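Local structure of fucose-binding lectin (Kordia periserrulae, 6HTN) at residues Phe46-Gly51 against Val68-Thr73; Gly98-Asp103 against Tyr119-Asp124. The protein probably serves as a carbohydrate-binding beta-propeller lectin, and holds methyl alpha-L-fucopyranoside in its sugar pockets. All coordinates share one frame; numbering follows the deposited sequence.

Interaction 1: residues Phe46-Gly51 against Val68-Thr73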
loop_
_atom_site.group_PDB
_atom_site.type_symbol
_atom_site.label_atom_id
_atom_site.label_comp_id
_atom_site.label_asym_id
_atom_site.label_seq_id
_atom_site.Cartn_x
_atom_site.Cartn_y
_atom_site.Cartn_z
ATOM N N PHE A 46 -13.185 8.969 14.288
ATOM C CA PHE A 46 -12.072 8.050 14.604
ATOM C C PHE A 46 -10.928 8.144 13.570
ATOM O O PHE A 46 -11.188 8.096 12.370
ATOM C CB PHE A 46 -12.566 6.609 14.661
ATOM C CG PHE A 46 -13.767 6.418 15.561
ATOM C CD1 PHE A 46 -13.649 6.438 16.921
ATOM C CD2 PHE A 46 -15.011 6.245 14.981
ATOM C CE1 PHE A 46 -14.774 6.267 17.719
ATOM C CE2 PHE A 46 -16.127 5.978 15.773
ATOM C CZ PHE A 46 -16.000 6.038 17.138
ATOM N N SER A 47 -9.714 8.302 14.060
ATOM C CA SER A 47 -8.484 8.323 13.247
ATOM C C SER A 47 -8.063 6.884 12.935
ATOM O O SER A 47 -8.169 5.996 13.812
ATOM C CB SER A 47 -7.385 9.070 13.936
ATOM O OG SER A 47 -7.688 10.469 13.886
ATOM N N ALA A 48 -7.521 6.667 11.731
ATOM C CA ALA A 48 -6.957 5.340 11.393
ATOM C C ALA A 48 -5.859 5.544 10.359
ATOM O O ALA A 48 -5.684 6.691 9.852
ATOM C CB ALA A 48 -8.049 4.440 10.884
ATOM N N ILE A 49 -5.143 4.489 10.036
ATOM C CA ILE A 49 -4.045 4.541 9.033
ATOM C C ILE A 49 -4.250 3.471 7.958
ATOM O O ILE A 49 -3.362 3.273 7.109
ATOM C CB ILE A 49 -2.670 4.400 9.690
ATOM C CG1 ILE A 49 -2.439 3.016 10.328
ATOM C CG2 ILE A 49 -2.459 5.535 10.684
ATOM C CD1 ILE A 49 -1.060 2.841 10.894
ATOM N N SER A 50 -5.393 2.805 7.971
ATOM C CA SER A 50 -5.793 1.879 6.899
ATOM C C SER A 50 -7.249 2.143 6.538
ATOM O O SER A 50 -7.928 2.850 7.268
ATOM C CB SER A 50 -5.579 0.442 7.317
ATOM O OG SER A 50 -6.605 0.066 8.244
ATOM N N GLY A 51 -7.663 1.437 5.500
ATOM C CA GLY A 51 -9.094 1.269 5.245
ATOM C C GLY A 51 -9.720 0.419 6.315
ATOM O O GLY A 51 -9.090 -0.009 7.275
ATOM N N VAL A 68 -16.730 -2.629 12.514
ATOM C CA VAL A 68 -15.765 -2.067 11.540
ATOM C C VAL A 68 -14.382 -2.228 12.150
ATOM O O VAL A 68 -14.185 -1.954 13.337
ATOM C CB VAL A 68 -16.104 -0.564 11.297
ATOM C CG1 VAL A 68 -15.137 0.112 10.419
ATOM C CG2 VAL A 68 -17.479 -0.412 10.737
ATOM N N TYR A 69 -13.425 -2.670 11.343
ATOM C CA TYR A 69 -12.050 -3.000 11.760
ATOM C C TYR A 69 -11.036 -2.263 10.890
ATOM O O TYR A 69 -11.102 -2.349 9.660
ATOM C CB TYR A 69 -11.831 -4.529 11.680
ATOM C CG TYR A 69 -12.791 -5.330 12.527
ATOM C CD1 TYR A 69 -12.532 -5.531 13.873
ATOM C CD2 TYR A 69 -13.998 -5.761 12.002
ATOM C CE1 TYR A 69 -13.450 -6.208 14.671
ATOM C CE2 TYR A 69 -14.928 -6.413 12.787
ATOM C CZ TYR A 69 -14.661 -6.619 14.129
ATOM O OH TYR A 69 -15.610 -7.211 14.930
ATOM N N ALA A 70 -10.131 -1.544 11.524
ATOM C CA ALA A 70 -9.095 -0.778 10.835
ATOM C C ALA A 70 -7.823 -0.841 11.632
ATOM O O ALA A 70 -7.814 -1.366 12.732
ATOM C CB ALA A 70 -9.532 0.669 10.642
ATOM N N ILE A 71 -6.746 -0.321 11.079
ATOM C CA ILE A 71 -5.482 -0.144 11.828
ATOM C C ILE A 71 -5.481 1.257 12.441
ATOM O O ILE A 71 -5.661 2.245 11.721
ATOM C CB ILE A 71 -4.265 -0.390 10.938
ATOM C CG1 ILE A 71 -4.354 -1.722 10.185
ATOM C CG2 ILE A 71 -3.009 -0.295 11.802
ATOM C CD1 ILE A 71 -4.711 -2.896 11.065
ATOM N N GLY A 72 -5.319 1.318 13.760
ATOM C CA GLY A 72 -5.281 2.631 14.423
ATOM C C GLY A 72 -3.913 3.289 14.300
ATOM O O GLY A 72 -2.986 2.711 13.760
ATOM N N THR A 73 -3.813 4.484 14.901
ATOM C CA THR A 73 -2.606 5.309 14.749
ATOM C C THR A 73 -1.464 4.741 15.574
ATOM O O THR A 73 -0.342 5.242 15.391
ATOM C CB THR A 73 -2.916 6.772 15.082
ATOM O OG1 THR A 73 -3.273 6.785 16.466
ATOM C CG2 THR A 73 -4.005 7.327 14.204
HETATM O O HOH W 1 -6.435 5.382 15.939
#
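Ile-49 lays its CG1-CD1 arm across the CG2 methyl of Ile-71, with CG1 3.7 Å from that methyl. A chi1 of 66° brings CG1 in over both backbone neighbours of CA, which brings the arm up to the carbonyl oxygen of Gly-72. CD1 then lies 3.5 Å from Gly-72 O. The backbone fixes the same pair: Ile-49 N donates to Ile-71 O at 2.9 Å, and the bond is nearly straight at 165°.

Ser-50 takes the other polar group of Ile-71. Its OG accepts from Ile-71 N at 2.9 Å. The hydroxyl gives its own proton to Gly-51 O, in the carbonyl plane and on a lone pair, at 2.7 Å. That fixes the rotation of the hydroxyl. OG also lies close against CG1 of Ile-71. Together, Ile-49 and Ser-50 bind both backbone polar atoms of Ile-71.

Ala-48 and Ala-70 meet methyl to methyl, CB to CB at 4.1 Å. Further along, the CG2 methyl of Thr-73 lies 3.8 Å from Ser-47 CB. A water bridges the backbones there, donating to Ser-47 O and accepting from Thr-73 N. OG of Ser-47 is bound by Lys-26, and Thr-73 O accepts from Asn-125 of the second subunit.

Two residues before Ile-71, Tyr-69 turns away from the loop. Its OH bonds to Glu-79, a residue of a fucoside pocket. The contact sets the irregular segment 46-51, which leads into the first strand of a four-stranded antiparallel sheet, against the end of that sheet's second strand. Such a sheet is a blade of the beta-propeller fold.

Interaction 2: residues Gly98-Asp103 against Tyr119-Asp124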
loop_
_atom_site.group_PDB
_atom_site.type_symbol
_atom_site.label_atom_id
_atom_site.label_comp_id
_atom_site.label_asym_id
_atom_site.label_seq_id
_atom_site.Cartn_x
_atom_site.Cartn_y
_atom_site.Cartn_z
ATOM N N GLY A 98 -1.612 -4.853 13.400
ATOM C CA GLY A 98 -2.103 -5.134 12.050
ATOM C C GLY A 98 -1.317 -4.385 11.036
ATOM O O GLY A 98 -1.009 -3.227 11.246
ATOM N N ALA A 99 -0.992 -5.049 9.938
ATOM C CA ALA A 99 -0.130 -4.497 8.897
ATOM C C ALA A 99 -0.882 -4.425 7.576
ATOM O O ALA A 99 -0.269 -4.198 6.588
ATOM C CB ALA A 99 1.116 -5.360 8.852
ATOM N N SER A 100 -2.180 -4.678 7.595
ATOM C CA SER A 100 -3.030 -4.750 6.402
ATOM C C SER A 100 -4.439 -4.297 6.808
ATOM O O SER A 100 -4.752 -4.435 7.942
ATOM C CB SER A 100 -2.956 -6.135 5.759
ATOM O OG SER A 100 -3.494 -7.149 6.630
ATOM N N THR A 101 -5.219 -3.822 5.864
ATOM C CA THR A 101 -6.630 -3.468 6.065
ATOM C C THR A 101 -7.325 -4.754 6.459
ATOM O O THR A 101 -7.354 -5.681 5.658
ATOM C CB THR A 101 -7.277 -2.849 4.841
ATOM O OG1 THR A 101 -6.624 -1.608 4.552
ATOM C CG2 THR A 101 -8.757 -2.625 5.047
ATOM N N PRO A 102 -7.934 -4.837 7.654
ATOM C CA PRO A 102 -8.501 -6.118 8.075
ATOM C C PRO A 102 -9.705 -6.499 7.240
ATOM O O PRO A 102 -10.463 -5.627 6.732
ATOM C CB PRO A 102 -8.945 -5.863 9.513
ATOM C CG PRO A 102 -8.070 -4.715 9.986
ATOM C CD PRO A 102 -7.873 -3.877 8.771
ATOM N N ASP A 103 -9.871 -7.807 7.077
ATOM C CA ASP A 103 -11.105 -8.396 6.541
ATOM C C ASP A 103 -11.923 -8.936 7.708
ATOM O O ASP A 103 -11.343 -9.367 8.705
ATOM C CB ASP A 103 -10.799 -9.577 5.611
ATOM C CG ASP A 103 -10.257 -9.138 4.256
ATOM O OD1 ASP A 103 -10.772 -8.153 3.696
ATOM O OD2 ASP A 103 -9.264 -9.798 3.784
ATOM N N TYR A 119 -9.371 -10.946 9.923
ATOM C CA TYR A 119 -8.105 -11.444 9.342
ATOM C C TYR A 119 -7.224 -10.240 9.018
ATOM O O TYR A 119 -7.698 -9.283 8.400
ATOM C CB TYR A 119 -8.380 -12.231 8.063
ATOM C CG TYR A 119 -9.287 -13.407 8.304
ATOM C CD1 TYR A 119 -10.659 -13.239 8.338
ATOM C CD2 TYR A 119 -8.778 -14.702 8.536
ATOM C CE1 TYR A 119 -11.515 -14.290 8.618
ATOM C CE2 TYR A 119 -9.623 -15.744 8.793
ATOM C CZ TYR A 119 -10.977 -15.538 8.843
ATOM O OH TYR A 119 -11.862 -16.540 9.173
ATOM N N ALA A 120 -5.965 -10.323 9.427
ATOM C CA ALA A 120 -4.992 -9.280 9.064
ATOM C C ALA A 120 -3.596 -9.827 9.226
ATOM O O ALA A 120 -3.309 -10.623 10.145
ATOM C CB ALA A 120 -5.156 -8.060 9.955
ATOM N N TYR A 121 -2.660 -9.310 8.420
ATOM C CA TYR A 121 -1.245 -9.569 8.697
ATOM C C TYR A 121 -0.847 -8.927 10.022
ATOM O O TYR A 121 -1.317 -7.831 10.328
ATOM C CB TYR A 121 -0.385 -9.035 7.564
ATOM C CG TYR A 121 -0.293 -9.937 6.354
ATOM C CD1 TYR A 121 0.674 -10.930 6.298
ATOM C CD2 TYR A 121 -1.147 -9.798 5.286
ATOM C CE1 TYR A 121 0.832 -11.715 5.177
ATOM C CE2 TYR A 121 -0.982 -10.562 4.137
ATOM C CZ TYR A 121 -0.000 -11.540 4.100
ATOM O OH TYR A 121 0.134 -12.327 2.983
ATOM N N ASN A 122 0.108 -9.536 10.704
ATOM C CA ASN A 122 0.685 -8.933 11.924
ATOM C C ASN A 122 2.106 -8.438 11.628
ATOM O O ASN A 122 2.546 -8.386 10.450
ATOM C CB ASN A 122 0.568 -9.880 13.113
ATOM C CG ASN A 122 1.534 -11.036 13.077
ATOM O OD1 ASN A 122 2.383 -11.129 12.163
ATOM N ND2 ASN A 122 1.438 -11.908 14.101
ATOM N N GLN A 123 2.771 -8.012 12.683
ATOM C CA GLN A 123 4.079 -7.361 12.553
ATOM C C GLN A 123 5.138 -8.339 12.011
ATOM O O GLN A 123 6.157 -7.893 11.488
ATOM C CB GLN A 123 4.521 -6.785 13.917
ATOM C CG GLN A 123 4.891 -7.816 14.970
ATOM C CD GLN A 123 3.769 -8.488 15.733
ATOM O OE1 GLN A 123 2.577 -8.437 15.407
ATOM N NE2 GLN A 123 4.159 -9.067 16.867
ATOM N N ASP A 124 4.929 -9.648 12.178
ATOM C CA ASP A 124 5.841 -10.689 11.699
ATOM C C ASP A 124 5.499 -11.145 10.277
ATOM O O ASP A 124 6.043 -12.162 9.815
ATOM C CB ASP A 124 5.832 -11.854 12.670
ATOM C CG ASP A 124 6.402 -11.494 14.029
ATOM O OD1 ASP A 124 7.437 -10.862 14.092
ATOM O OD2 ASP A 124 5.762 -11.878 15.039
HETATM O O HOH W 2 -5.949 -7.992 5.868
#
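Ser-100 meets Tyr-121 at the edge of its ring, where a propeller blade's lead-in loop runs beside the blade's second strand. The hydroxyl lies in the ring plane, with OG 3.8 Å from CD2. The same OG accepts from Tyr-121 N at 2.9 Å. A chi1 of 65° swings OG toward the strand, where it meets the amide and the ring edge. The phenol end of Tyr-121 leads away from the loop, to Gln-127.

Ala-99 comes in beside the base of Tyr-121, CB to CB at 4.2 Å. Its N donates to Tyr-121 O from above the carbonyl plane, 37° out of it.

Asp-103 and Tyr-119 form an antiparallel hydrogen-bonded pair, with both N-H groups used. Their side chains leave on the same face of the sheet. Asp-103 O also sits at the Tyr-119 ring edge, 3.9 Å from CD1. The carboxylate of Asp-103 turns to the N of Gly-2 in the fourth subunit, while the Tyr-119 ring meets Tyr-142 edge-to-face.

Between these pairs, Pro-102 CB packs on Ala-120 CB. A water is 2.7 Å from Ser-100 OG; it donates to Thr-101 O and, weakly, to Tyr-119 O.

In the fold
From the N terminus, the chain first completes the sheet ending in strand 37-39. Interaction 1 then closes the hairpin of strands 53-58 and 64-71, joining the segment ahead of it to its far end. The chain goes on through strands 77-82 and 87-89. Interaction 2 closes the corresponding hairpin of the next sheet, strands 103-108 and 114-121. The two loops follow in series and neither nest nor cross. The centres of interactions 1 and 2 are about 11 Å apart, and the two still touch in space. Ile-71 CD1 packs on Gly-98 and Ser-100, and Thr-101 meets Ser-50 and Gly-51, tying neighbouring blades together. Both contacts also reach the second subunit.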